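PDB 1O75: putative DD-carboxypeptidase TP_0574 from Treponema pallidum, which binds penicillin and shows zinc-stimulated carboxypeptidase activity on synthetic depsipeptides, possibly acting as a D,D-carboxypeptidase that lowers peptidoglycan cross-linking. Local coordinates for residues Y17-W21 / Y276-H280; R224-E230 / S281-W285; Y251-T257 / T316-Y322; L343-V347 / S387-T391. The protein carries 2 engineered substitutions. All coordinates share one frame; numbering follows the deposited sequence.

Three of the four contacts form one continuous assembly. Segment 276-280 of interaction 1 runs straight into segment 281-285 of interaction 2, and His280 CE1 lies 3.5 Å from Trp285 CA. The centre of interaction 3 is about 14 Å from that of interaction 1; the two meet where Thr278 OG1 stands 3.3 Å from Thr257 OG1. A bound xenon is about 7 Å from the side chain of Thr278, and a sulfated glucose lies about 8 Å from that of Trp285, so this cluster lies near two ligand sites without lining them at these residues. Interaction 4 is remote, in the C-terminal part of the chain, with its centre about 33 Å from that of interaction 2.

Interaction 1: Y17-W21 / Y276-H280; sequences YADYW and YGTKH
Tyr17, the first residue of helix 17-25, lays one face of its ring against the aliphatic part of Lys279. Lys279 CG sits over the middle of that face, 3.9 Å from the centroid of the Tyr17 ring, which makes this a CH-pi contact. CG of Tyr17 lies beside its own backbone N (chi1 -77°), and from there the ring reaches along the loop until its hydroxyl meets the next residue. Tyr17 OH accepts a hydrogen bond from His280 N at 3.0 Å, bent to 136° at the hydrogen. The same hydroxyl donates to a water that in turn donates to His280 O, although this water is modelled unusually close to both atoms. The amine of Lys279 continues past the ring to a salt bridge with Asp46 and to the carbonyls of Met49 and Asp51.

One helical turn later, Trp21 receives the loop on its indole face. Gly277 CA stands 3.3 Å from the centroid of the Trp21 six-membered ring, almost on its normal, an approach this close because glycine carries no side chain to hold the backbone off. The opposite indole face has Tyr20 CD1 near its rim. From Trp21 NE1 a weak hydrogen bond of 3.1 Å goes to Thr278 O.

The contact thus ties the N-terminal region to the domain assigned to the E-set clan. Its chemistry is that of aromatic rings packing on an irregular backbone: flat faces take CH groups, while the phenol and indole polar atoms engage backbone N-H and C=O groups of a loop without regular strand structure.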
# COMPACT_ATOMS: atom_id res chain seq x y z
N TYR B 17 25.43 -16.50 -3.63
CA TYR B 17 25.56 -15.15 -4.17
C TYR B 17 27.00 -14.93 -4.69
O TYR B 17 27.19 -14.36 -5.78
CB TYR B 17 25.23 -14.11 -3.10
CG TYR B 17 23.75 -13.97 -2.88
CD1 TYR B 17 22.91 -13.56 -3.92
CD2 TYR B 17 23.19 -14.17 -1.62
CE1 TYR B 17 21.56 -13.34 -3.71
CE2 TYR B 17 21.83 -13.95 -1.40
CZ TYR B 17 21.03 -13.53 -2.45
OH TYR B 17 19.69 -13.29 -2.23
N ALA B 18 28.00 -15.37 -3.93
CA ALA B 18 29.39 -15.21 -4.40
C ALA B 18 29.66 -15.98 -5.70
O ALA B 18 30.30 -15.44 -6.63
CB ALA B 18 30.37 -15.63 -3.31
N ASP B 19 29.17 -17.22 -5.79
CA ASP B 19 29.34 -18.03 -7.00
C ASP B 19 28.71 -17.33 -8.20
O ASP B 19 29.21 -17.41 -9.33
CB ASP B 19 28.61 -19.39 -6.92
CG ASP B 19 29.19 -20.35 -5.89
OD1 ASP B 19 30.43 -20.40 -5.72
OD2 ASP B 19 28.36 -21.07 -5.27
N TYR B 20 27.56 -16.71 -7.98
CA TYR B 20 26.85 -16.06 -9.08
C TYR B 20 27.54 -14.77 -9.55
O TYR B 20 27.74 -14.56 -10.74
CB TYR B 20 25.40 -15.70 -8.64
CG TYR B 20 24.56 -15.11 -9.75
CD1 TYR B 20 24.65 -13.75 -10.08
CD2 TYR B 20 23.75 -15.92 -10.54
CE1 TYR B 20 23.96 -13.23 -11.17
CE2 TYR B 20 23.06 -15.40 -11.63
CZ TYR B 20 23.18 -14.06 -11.94
OH TYR B 20 22.51 -13.57 -13.03
N TRP B 21 27.92 -13.93 -8.61
CA TRP B 21 28.48 -12.64 -8.97
C TRP B 21 29.95 -12.65 -9.37
O TRP B 21 30.41 -11.73 -10.02
CB TRP B 21 28.21 -11.63 -7.84
CG TRP B 21 26.77 -11.16 -7.80
CD1 TRP B 21 25.80 -11.51 -6.88
CD2 TRP B 21 26.11 -10.34 -8.79
NE1 TRP B 21 24.58 -10.97 -7.25
CE2 TRP B 21 24.74 -10.25 -8.40
CE3 TRP B 21 26.53 -9.67 -9.95
CZ2 TRP B 21 23.81 -9.52 -9.14
CZ3 TRP B 21 25.59 -8.94 -10.68
CH2 TRP B 21 24.25 -8.87 -10.27
N TYR B 276 28.08 -3.28 -9.53
CA TYR B 276 27.95 -3.95 -8.25
C TYR B 276 26.90 -5.05 -8.34
O TYR B 276 25.95 -4.96 -9.12
CB TYR B 276 27.54 -2.94 -7.16
CG TYR B 276 28.34 -1.65 -7.16
CD1 TYR B 276 29.67 -1.62 -6.71
CD2 TYR B 276 27.79 -0.47 -7.63
CE1 TYR B 276 30.43 -0.42 -6.74
CE2 TYR B 276 28.53 0.74 -7.66
CZ TYR B 276 29.84 0.75 -7.22
OH TYR B 276 30.54 1.93 -7.20
N GLY B 277 27.10 -6.10 -7.55
CA GLY B 277 26.14 -7.19 -7.49
C GLY B 277 25.28 -6.87 -6.28
O GLY B 277 25.63 -5.98 -5.50
N THR B 278 24.15 -7.57 -6.12
CA THR B 278 23.25 -7.32 -5.00
C THR B 278 22.77 -8.63 -4.40
O THR B 278 22.93 -9.71 -5.00
CB THR B 278 22.01 -6.55 -5.44
OG1 THR B 278 21.31 -7.34 -6.43
CG2 THR B 278 22.38 -5.16 -6.03
N LYS B 279 22.16 -8.54 -3.22
CA LYS B 279 21.62 -9.72 -2.54
C LYS B 279 20.16 -9.40 -2.22
O LYS B 279 19.86 -8.33 -1.70
CB LYS B 279 22.41 -9.98 -1.26
CG LYS B 279 23.85 -10.34 -1.57
CD LYS B 279 24.60 -10.86 -0.36
CE LYS B 279 24.83 -9.79 0.67
NZ LYS B 279 25.75 -10.28 1.76
N HIS B 280 19.26 -10.31 -2.54
CA HIS B 280 17.85 -10.02 -2.29
C HIS B 280 17.57 -9.87 -0.80
O HIS B 280 18.27 -10.43 0.03
CB HIS B 280 16.97 -11.12 -2.88
CG HIS B 280 15.54 -10.71 -2.98
ND1 HIS B 280 15.13 -9.61 -3.71
CD2 HIS B 280 14.42 -11.23 -2.41
CE1 HIS B 280 13.83 -9.47 -3.59
NE2 HIS B 280 13.37 -10.43 -2.81
O HOH W 1 18.85 -12.78 0.09

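Interaction 2: R224-E230 / S281-W285; sequences RFGSDAE and SADSW
The indole of Trp285 carries the side chain of Arg224 on one face. Arg224 CD is 3.7 Å from the centroid of the Trp285 six-membered ring and close to its normal, a CH-pi contact on which the pairing mainly rests. Farther along, the guanidinium as modelled passes over the pyrrole side, where Arg224 CZ lies 4.0 Å from the centroid of the Trp285 five-membered ring in an off-centre cation-pi arrangement. The two planes are inclined by 32°, and Trp285 CE3 lies over one face of the guanidinium. Arg224 is poorly ordered, and its NH1 is modelled implausibly close to the indole, so the cation-pi geometry is doubtful in detail.

Glu230 comes to the benzene end of the indole, bringing CG to 3.5 Å from Trp285 CZ2; its OE1 is bonded to Ser232. Trp285 CG stands between the backbone N and the carbonyl carbon (chi1 53°), which turns the indole toward segment 224-230.

Arg224 opens a type II turn closed at Ser227, with Gly226 at positive phi. A classic beta bulge follows, in which Asp228 and Ala229 together pair with Ile298. Strand 293-298 separates strands 229-237 and 284-285 in their antiparallel sheet, so Trp285 spans it to meet Glu230 two strands away.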
# COMPACT_ATOMS: atom_id res chain seq x y z
N ARG B 224 13.36 2.82 3.51
CA ARG B 224 13.62 1.56 4.19
C ARG B 224 14.83 1.76 5.06
O ARG B 224 15.78 2.44 4.67
CB ARG B 224 13.86 0.45 3.16
CG ARG B 224 14.27 -0.90 3.74
CD ARG B 224 13.68 -2.03 2.92
NE ARG B 224 14.33 -3.31 3.20
CZ ARG B 224 13.90 -4.49 2.76
NH1 ARG B 224 12.80 -4.56 2.03
NH2 ARG B 224 14.57 -5.60 3.03
N PHE B 225 14.80 1.18 6.25
CA PHE B 225 15.92 1.31 7.16
C PHE B 225 17.23 0.88 6.50
O PHE B 225 17.31 -0.18 5.88
CB PHE B 225 15.68 0.48 8.43
CG PHE B 225 16.83 0.53 9.42
CD1 PHE B 225 17.15 1.72 10.06
CD2 PHE B 225 17.59 -0.60 9.67
CE1 PHE B 225 18.23 1.78 10.95
CE2 PHE B 225 18.68 -0.55 10.56
CZ PHE B 225 18.99 0.65 11.19
N GLY B 226 18.26 1.71 6.61
CA GLY B 226 19.54 1.33 6.04
C GLY B 226 19.88 1.76 4.63
O GLY B 226 21.05 1.73 4.28
N SER B 227 18.91 2.12 3.80
CA SER B 227 19.27 2.54 2.45
C SER B 227 19.57 4.05 2.35
O SER B 227 18.86 4.87 2.91
CB SER B 227 18.15 2.20 1.45
OG SER B 227 18.04 0.80 1.25
N ASP B 228 20.64 4.40 1.65
CA ASP B 228 20.96 5.80 1.40
C ASP B 228 19.99 6.31 0.34
O ASP B 228 19.57 7.48 0.35
CB ASP B 228 22.40 5.93 0.89
CG ASP B 228 23.39 5.83 2.02
OD1 ASP B 228 23.06 6.36 3.10
OD2 ASP B 228 24.47 5.22 1.84
N ALA B 229 19.63 5.42 -0.58
CA ALA B 229 18.71 5.76 -1.64
C ALA B 229 18.05 4.49 -2.14
O ALA B 229 18.62 3.41 -2.04
CB ALA B 229 19.46 6.45 -2.81
N GLU B 230 16.86 4.63 -2.70
CA GLU B 230 16.13 3.48 -3.17
C GLU B 230 15.31 3.82 -4.40
O GLU B 230 14.84 4.95 -4.54
CB GLU B 230 15.25 2.98 -2.02
CG GLU B 230 14.27 1.91 -2.39
CD GLU B 230 12.94 2.48 -2.90
OE1 GLU B 230 12.00 1.68 -3.15
OE2 GLU B 230 12.84 3.72 -3.05
N SER B 281 16.56 -9.07 -0.49
CA SER B 281 16.14 -8.78 0.87
C SER B 281 17.02 -7.70 1.46
O SER B 281 16.53 -6.73 2.02
CB SER B 281 16.19 -10.04 1.74
OG SER B 281 15.62 -9.72 2.99
N ALA B 282 18.33 -7.83 1.32
CA ALA B 282 19.20 -6.77 1.83
C ALA B 282 19.19 -5.57 0.87
O ALA B 282 19.13 -4.42 1.31
CB ALA B 282 20.63 -7.31 2.00
N ASP B 283 19.24 -5.83 -0.44
CA ASP B 283 19.32 -4.75 -1.43
C ASP B 283 18.12 -4.59 -2.35
O ASP B 283 18.00 -3.57 -3.05
CB ASP B 283 20.56 -4.96 -2.32
CG ASP B 283 21.81 -5.21 -1.50
OD1 ASP B 283 22.00 -4.51 -0.49
OD2 ASP B 283 22.59 -6.10 -1.87
N SER B 284 17.26 -5.60 -2.38
CA SER B 284 16.08 -5.53 -3.23
C SER B 284 14.93 -6.23 -2.54
O SER B 284 15.14 -7.11 -1.71
CB SER B 284 16.33 -6.18 -4.60
OG SER B 284 16.81 -7.52 -4.50
N TRP B 285 13.71 -5.84 -2.89
CA TRP B 285 12.57 -6.46 -2.26
C TRP B 285 11.31 -6.26 -3.08
O TRP B 285 11.24 -5.38 -3.96
CB TRP B 285 12.39 -5.93 -0.83
CG TRP B 285 12.33 -4.44 -0.74
CD1 TRP B 285 11.20 -3.67 -0.75
CD2 TRP B 285 13.45 -3.53 -0.70
NE1 TRP B 285 11.55 -2.33 -0.72
CE2 TRP B 285 12.91 -2.22 -0.69
CE3 TRP B 285 14.84 -3.70 -0.67
CZ2 TRP B 285 13.73 -1.08 -0.66
CZ3 TRP B 285 15.65 -2.56 -0.65
CH2 TRP B 285 15.09 -1.27 -0.64

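Interaction 3: Y251-T257 / T316-Y322; sequences YVMNFNT and TLIANGY
With CG trans to the backbone N (chi1 -177°), Tyr251 swings its ring edge toward Tyr322, whose own CG stands beside the backbone N (chi1 -70°). The result is a T-shaped pair: Tyr251 CD1 points over the middle of the Tyr322 face, the centroids of the two rings are 4.9 Å apart and their planes meet at 84°. Farther along the same ring, Tyr251 CE1 rests 3.5 Å from Ala319 CB, and Tyr251 OH reaches Leu317, close to its CB and probably through a water to its carbonyl O. Leu317 CG also meets the edge of the Phe255 ring.

Strands 255-262 and 311-319 pair antiparallel through a classic beta bulge. Ile318 O accepts from Asn256 N at 2.8 Å and from Thr257 N at 3.2 Å, while Ile318 N donates to Thr257 O at 2.8 Å. Past the bridge of Phe255 and Ala319, Asn320 N bonds Asn254 O at 2.8 Å. A second water joins Asn254 OD1 to Asn320 ND2; Asn254 ND2 is bonded to Asp250 O, and Asn320 ND2 also has Phe157 O.

On the face opposite Phe255 and Ala319, Thr257 and Ile318 lie side by side against Tyr20 of helix 17-25. With two N-H groups sharing Ile318 O, the extra residue of the bulge is accommodated without breaking the pairing, and the tyrosine pair secures helix 245-252 to the turn beyond strand 311-319.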
# COMPACT_ATOMS: atom_id res chain seq x y z
N TYR B 251 6.31 -13.28 -12.59
CA TYR B 251 7.61 -12.62 -12.70
C TYR B 251 8.42 -12.70 -11.39
O TYR B 251 9.56 -13.16 -11.40
CB TYR B 251 7.44 -11.16 -13.10
CG TYR B 251 8.78 -10.45 -13.31
CD1 TYR B 251 9.54 -10.69 -14.46
CD2 TYR B 251 9.30 -9.57 -12.35
CE1 TYR B 251 10.78 -10.06 -14.67
CE2 TYR B 251 10.56 -8.94 -12.53
CZ TYR B 251 11.28 -9.20 -13.70
OH TYR B 251 12.53 -8.64 -13.87
N VAL B 252 7.85 -12.29 -10.26
CA VAL B 252 8.66 -12.36 -9.04
C VAL B 252 9.00 -13.79 -8.68
O VAL B 252 10.01 -14.05 -8.04
CB VAL B 252 7.98 -11.65 -7.81
CG1 VAL B 252 7.90 -10.15 -8.05
CG2 VAL B 252 6.56 -12.23 -7.54
N MET B 253 8.18 -14.75 -9.12
CA MET B 253 8.48 -16.16 -8.80
C MET B 253 9.63 -16.67 -9.67
O MET B 253 10.12 -17.77 -9.48
CB MET B 253 7.25 -17.05 -8.98
CG MET B 253 6.20 -16.87 -7.86
SD MET B 253 6.84 -17.29 -6.22
CE MET B 253 5.93 -16.22 -5.21
N ASN B 254 10.05 -15.86 -10.64
CA ASN B 254 11.18 -16.20 -11.50
C ASN B 254 12.32 -15.18 -11.35
O ASN B 254 13.39 -15.30 -11.99
CB ASN B 254 10.72 -16.29 -12.95
CG ASN B 254 10.04 -17.62 -13.23
OD1 ASN B 254 10.68 -18.66 -13.19
ND2 ASN B 254 8.73 -17.59 -13.44
N PHE B 255 12.09 -14.19 -10.49
CA PHE B 255 13.10 -13.15 -10.25
C PHE B 255 14.32 -13.68 -9.53
O PHE B 255 14.22 -14.38 -8.51
CB PHE B 255 12.50 -12.02 -9.42
CG PHE B 255 13.51 -10.96 -9.04
CD1 PHE B 255 13.83 -9.93 -9.93
CD2 PHE B 255 14.10 -10.97 -7.78
CE1 PHE B 255 14.72 -8.92 -9.56
CE2 PHE B 255 15.00 -9.97 -7.39
CZ PHE B 255 15.31 -8.93 -8.30
N ASN B 256 15.49 -13.29 -10.01
CA ASN B 256 16.72 -13.71 -9.36
C ASN B 256 17.49 -12.58 -8.67
O ASN B 256 17.70 -12.60 -7.46
CB ASN B 256 17.66 -14.36 -10.38
CG ASN B 256 17.42 -15.85 -10.52
OD1 ASN B 256 17.06 -16.51 -9.57
ND2 ASN B 256 17.68 -16.40 -11.71
N THR B 257 17.90 -11.57 -9.45
CA THR B 257 18.73 -10.53 -8.86
C THR B 257 18.77 -9.23 -9.67
O THR B 257 18.04 -9.09 -10.67
CB THR B 257 20.15 -11.14 -8.66
OG1 THR B 257 20.96 -10.28 -7.86
CG2 THR B 257 20.83 -11.41 -10.04
N THR B 316 19.61 -3.33 -13.67
CA THR B 316 19.18 -4.37 -14.58
C THR B 316 18.54 -5.50 -13.77
O THR B 316 19.24 -6.18 -13.03
CB THR B 316 20.37 -4.92 -15.41
OG1 THR B 316 20.95 -3.85 -16.16
CG2 THR B 316 19.89 -6.02 -16.40
N LEU B 317 17.23 -5.70 -13.93
CA LEU B 317 16.50 -6.77 -13.23
C LEU B 317 16.68 -8.08 -14.00
O LEU B 317 16.40 -8.13 -15.19
CB LEU B 317 15.00 -6.43 -13.18
CG LEU B 317 14.45 -5.51 -12.08
CD1 LEU B 317 15.41 -4.44 -11.74
CD2 LEU B 317 13.12 -4.95 -12.54
N ILE B 318 17.10 -9.12 -13.31
CA ILE B 318 17.37 -10.42 -13.91
C ILE B 318 16.40 -11.49 -13.40
O ILE B 318 16.34 -11.78 -12.20
CB ILE B 318 18.82 -10.81 -13.60
CG1 ILE B 318 19.76 -9.76 -14.25
CG2 ILE B 318 19.11 -12.21 -14.12
CD1 ILE B 318 21.17 -9.82 -13.73
N ALA B 319 15.65 -12.08 -14.33
CA ALA B 319 14.64 -13.08 -13.98
C ALA B 319 14.60 -14.19 -15.04
O ALA B 319 14.70 -13.92 -16.22
CB ALA B 319 13.26 -12.40 -13.90
N ASN B 320 14.44 -15.43 -14.59
CA ASN B 320 14.40 -16.59 -15.50
C ASN B 320 13.28 -16.52 -16.51
O ASN B 320 12.13 -16.33 -16.15
CB ASN B 320 14.27 -17.90 -14.69
CG ASN B 320 15.50 -18.23 -13.92
OD1 ASN B 320 16.65 -17.76 -14.41
ND2 ASN B 320 15.44 -18.92 -12.89
N GLY B 321 13.64 -16.66 -17.79
CA GLY B 321 12.65 -16.68 -18.85
C GLY B 321 12.15 -15.34 -19.31
O GLY B 321 11.30 -15.28 -20.20
N TYR B 322 12.66 -14.26 -18.71
CA TYR B 322 12.24 -12.92 -19.08
C TYR B 322 13.39 -12.08 -19.62
O TYR B 322 14.55 -12.25 -19.24
CB TYR B 322 11.67 -12.17 -17.86
CG TYR B 322 10.33 -12.67 -17.38
CD1 TYR B 322 10.25 -13.76 -16.51
CD2 TYR B 322 9.15 -12.06 -17.79
CE1 TYR B 322 9.00 -14.24 -16.06
CE2 TYR B 322 7.89 -12.53 -17.34
CZ TYR B 322 7.83 -13.62 -16.48
OH TYR B 322 6.61 -14.08 -16.03
O HOH W 2 13.87 -9.42 -16.01
O HOH W 3 12.80 -19.65 -11.91

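Interaction 4: L343-V347 / S387-T391; sequences LKGKV and SADFT
Apolar contact comes first: Leu343 rests a methyl on the ring of Phe390. Leu343 CD2 is 3.5 Å from the centroid of that ring, 19° off its normal and displaced toward the CE2 side, a CH-pi arrangement. Phe390 CG lies beside the backbone N (chi1 -59°), which brings a face of the ring against this methyl. The ring also meets Tyr396 edge-to-face and touches Val374 of strand 372-378.

Backbone bonding supplies the second tie. Phe390 N donates to Gly345 O at 2.8 Å in an almost straight bond, 175° at the hydrogen. Gly345 belongs to the type II' turn from Lys344 to Val347, the tight reversal of a two-residue beta hairpin joining strands 340-344 and 347-351, and its positive phi suits that place. A CA-H...O contact adds to this, with Lys346 CA 3.2 Å from Ala388 O.

The charged pair is loosely placed: Lys346 and Asp389 run side by side, but their salt bridge is long, and the position of Asp389 OD1 is doubtful.

Segment 387-391 lies in the connection from strand 382-385 to strand 396-401, which belong to different sheets. Across the two segments the tie is mainly one nearly straight backbone hydrogen bond and one CH-pi contact, and a backbone hydrogen bond between Lys346 and Leu386 extends it.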
# COMPACT_ATOMS: atom_id res chain seq x y z
N LEU B 343 7.69 23.86 14.73
CA LEU B 343 6.24 23.85 14.57
C LEU B 343 5.53 24.60 15.70
O LEU B 343 5.72 24.28 16.88
CB LEU B 343 5.72 22.41 14.50
CG LEU B 343 6.17 21.57 13.31
CD1 LEU B 343 5.86 20.10 13.57
CD2 LEU B 343 5.49 22.07 12.04
N LYS B 344 4.69 25.56 15.34
CA LYS B 344 3.96 26.35 16.33
C LYS B 344 2.58 26.72 15.78
O LYS B 344 2.45 27.49 14.83
CB LYS B 344 4.75 27.62 16.66
CG LYS B 344 4.19 28.43 17.81
CD LYS B 344 5.07 29.64 18.08
CE LYS B 344 4.60 30.43 19.30
NZ LYS B 344 5.48 31.61 19.55
N GLY B 345 1.55 26.15 16.40
CA GLY B 345 0.19 26.41 15.95
C GLY B 345 0.01 25.88 14.54
O GLY B 345 -0.06 24.67 14.33
N LYS B 346 -0.07 26.80 13.58
CA LYS B 346 -0.23 26.44 12.17
C LYS B 346 1.00 26.95 11.42
O LYS B 346 0.95 27.19 10.21
CB LYS B 346 -1.49 27.10 11.59
CG LYS B 346 -2.78 26.74 12.30
CD LYS B 346 -3.99 27.35 11.60
CE LYS B 346 -5.29 26.92 12.27
NZ LYS B 346 -6.49 27.57 11.67
N VAL B 347 2.10 27.10 12.14
CA VAL B 347 3.32 27.63 11.55
C VAL B 347 4.52 26.69 11.56
O VAL B 347 4.88 26.12 12.58
CB VAL B 347 3.74 28.93 12.26
CG1 VAL B 347 4.90 29.59 11.51
CG2 VAL B 347 2.55 29.87 12.36
N SER B 387 -2.16 24.49 6.39
CA SER B 387 -3.53 24.03 6.59
C SER B 387 -3.54 22.92 7.64
O SER B 387 -3.96 21.80 7.36
CB SER B 387 -4.11 23.46 5.29
OG SER B 387 -4.13 24.43 4.26
N ALA B 388 -3.07 23.24 8.84
CA ALA B 388 -3.04 22.25 9.90
C ALA B 388 -2.72 22.86 11.25
O ALA B 388 -2.07 23.90 11.34
CB ALA B 388 -2.03 21.15 9.56
N ASP B 389 -3.20 22.20 12.30
CA ASP B 389 -2.97 22.65 13.66
C ASP B 389 -2.07 21.64 14.32
O ASP B 389 -2.44 20.47 14.47
CB ASP B 389 -4.31 22.75 14.41
CG ASP B 389 -5.18 23.88 13.89
OD1 ASP B 389 -4.86 25.05 14.19
OD2 ASP B 389 -6.18 23.59 13.19
N PHE B 390 -0.89 22.07 14.72
CA PHE B 390 0.06 21.18 15.36
C PHE B 390 -0.16 21.15 16.87
O PHE B 390 0.01 22.16 17.56
CB PHE B 390 1.49 21.60 15.01
CG PHE B 390 1.78 21.59 13.53
CD1 PHE B 390 1.72 20.40 12.80
CD2 PHE B 390 2.06 22.78 12.86
CE1 PHE B 390 1.94 20.40 11.43
CE2 PHE B 390 2.29 22.78 11.48
CZ PHE B 390 2.23 21.59 10.76
N THR B 391 -0.55 19.99 17.37
CA THR B 391 -0.81 19.79 18.79
C THR B 391 0.45 20.02 19.63
O THR B 391 1.40 19.23 19.58
CB THR B 391 -1.31 18.35 19.07
OG1 THR B 391 -2.47 18.08 18.28
CG2 THR B 391 -1.64 18.17 20.54